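Local coordinates for surface presentation of antigens protein SpaS (Salmonella typhimurium, PDB 3C01), which takes part in the type III secretory pathway that presents the surface determinants Salmonella needs to enter mammalian cells, at residues B[44-47]-B[48-51]. Sequence-based numbering, arbitrary orientation.
Sequences IVDI and KLAR. With CYS (cysteine), chain J.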
loop_
_atom_site.group_PDB
_atom_site.type_symbol
_atom_site.label_atom_id
_atom_site.label_comp_id
_atom_site.label_asym_id
_atom_site.label_seq_id
_atom_site.Cartn_x
_atom_site.Cartn_y
_atom_site.Cartn_z
ATOM N N ILE B 44 6.651 -2.818 0.012
ATOM C CA ILE B 44 7.674 -2.199 -0.814
ATOM C C ILE B 44 8.282 -1.072 -0.058
ATOM O O ILE B 44 7.601 -0.135 0.264
ATOM C CB ILE B 44 7.055 -1.688 -2.101
ATOM C CG1 ILE B 44 6.461 -2.887 -2.851
ATOM C CG2 ILE B 44 8.100 -1.042 -2.979
ATOM C CD1 ILE B 44 5.790 -2.485 -4.133
ATOM N N VAL B 45 9.561 -1.157 0.257
ATOM C CA VAL B 45 10.163 -0.133 1.080
ATOM C C VAL B 45 10.732 0.929 0.151
ATOM O O VAL B 45 11.845 0.798 -0.379
ATOM C CB VAL B 45 11.207 -0.675 2.092
ATOM C CG1 VAL B 45 11.581 0.468 3.069
ATOM C CG2 VAL B 45 10.653 -1.872 2.886
ATOM N N ASP B 46 9.917 1.966 -0.067
ATOM C CA ASP B 46 10.233 3.046 -1.000
ATOM C C ASP B 46 10.044 4.366 -0.271
ATOM O O ASP B 46 8.946 4.922 -0.191
ATOM C CB ASP B 46 9.368 2.959 -2.262
ATOM C CG ASP B 46 9.747 4.020 -3.327
ATOM O OD1 ASP B 46 10.241 5.135 -2.984
ATOM O OD2 ASP B 46 9.546 3.733 -4.538
ATOM N N ILE B 47 11.153 4.861 0.250
ATOM C CA ILE B 47 11.155 5.978 1.151
ATOM C C ILE B 47 10.560 7.239 0.518
ATOM O O ILE B 47 9.639 7.828 1.085
ATOM C CB ILE B 47 12.583 6.164 1.703
ATOM C CG1 ILE B 47 12.896 4.977 2.644
ATOM C CG2 ILE B 47 12.758 7.486 2.410
ATOM C CD1 ILE B 47 14.263 5.029 3.239
ATOM N N LYS B 48 11.024 7.643 -0.664
ATOM C CA LYS B 48 10.513 8.886 -1.241
ATOM C C LYS B 48 9.035 8.806 -1.485
ATOM O O LYS B 48 8.309 9.740 -1.180
ATOM C CB LYS B 48 11.218 9.296 -2.522
ATOM C CG LYS B 48 12.486 10.048 -2.226
ATOM C CD LYS B 48 13.315 10.370 -3.473
ATOM C CE LYS B 48 14.840 10.381 -3.153
ATOM N NZ LYS B 48 15.612 11.152 -4.192
ATOM N N LEU B 49 8.588 7.678 -2.015
ATOM C CA LEU B 49 7.156 7.496 -2.298
ATOM C C LEU B 49 6.301 7.446 -1.021
ATOM O O LEU B 49 5.268 8.101 -0.940
ATOM C CB LEU B 49 6.944 6.258 -3.181
ATOM C CG LEU B 49 5.504 6.071 -3.650
ATOM C CD1 LEU B 49 5.024 7.273 -4.422
ATOM C CD2 LEU B 49 5.395 4.791 -4.487
ATOM N N ALA B 50 6.749 6.706 -0.017
ATOM C CA ALA B 50 6.042 6.658 1.282
ATOM C C ALA B 50 5.876 8.057 1.818
ATOM O O ALA B 50 4.801 8.453 2.274
ATOM C CB ALA B 50 6.801 5.807 2.310
ATOM N N ARG B 51 6.966 8.799 1.768
ATOM C CA ARG B 51 7.000 10.117 2.355
ATOM C C ARG B 51 6.062 11.091 1.650
ATOM O O ARG B 51 5.396 11.900 2.280
ATOM C CB ARG B 51 8.421 10.643 2.333
ATOM C CG ARG B 51 8.818 11.319 3.603
ATOM C CD ARG B 51 10.231 10.963 4.069
ATOM N NE ARG B 51 10.245 10.306 5.388
ATOM C CZ ARG B 51 9.781 10.839 6.536
ATOM N NH1 ARG B 51 9.198 12.057 6.574
ATOM N NH2 ARG B 51 9.880 10.139 7.666
HETATM N N CYS J . 11.816 -2.569 -3.227
HETATM C CA CYS J . 11.792 -3.918 -2.621
HETATM C C CYS J . 11.199 -3.810 -1.254
HETATM O O CYS J . 11.221 -2.730 -0.662
HETATM C CB CYS J . 13.205 -4.466 -2.497
HETATM S SG CYS J . 14.295 -3.359 -1.659
HETATM O OXT CYS J . 10.721 -4.803 -0.726
#
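Asp46 and Ala50 are joined through the backbone where the chain leaves strand 43-45 and winds into helix 47-56: Ala50 N donates to Asp46 O at 2.8 Å, and one residue on, Arg51 N donates to Ile47 O at 2.9 Å. Both are i to i+4 bonds, the first rungs of the helix. Asp46 adds a side-chain bond to them. Its CG lies anti to the backbone N (chi1 -176°), beside the carbonyl carbon, which brings the carboxylate round to the start of the first turn. There Asp46 OD1 accepts from Leu49 N at 3.2 Å; the N-H points nearly straight at the oxygen (166°), yet it arrives from above the carboxylate plane, 54° out of it. Asp46 OD1 also lies 3.5 Å from Leu49 CB, so the methylene of Leu49 packs against the acid while the two side chains cross at a slant. This is an N-cap: Asp46 stands at the position just before the helix and takes up an amide of its first turn, and the negative carboxylate would be expected to suit the positive end of the helix dipole. The strand-to-helix junction belongs to the C-terminal cytoplasmic domain of this type III secretion exporter. Beyond its cap contact, Leu49 reaches inward onto Glu70 and Leu74 of helix 65-84, and Ile44 also meets Leu74. Ala50 CB sits 3.4 Å from Asp46 O, tucked beside the oxygen that its own amide bonds. The exposed Arg51 side chain bends at chi2 and chi3, and its NH2 is hydrogen-bonded to Pro1 O. At the strand end, Ile44 and Val45 pair in parallel with a strand of another protein chain, and Val45 N donates to O of the bound cysteine, at a separation too short to be taken literally.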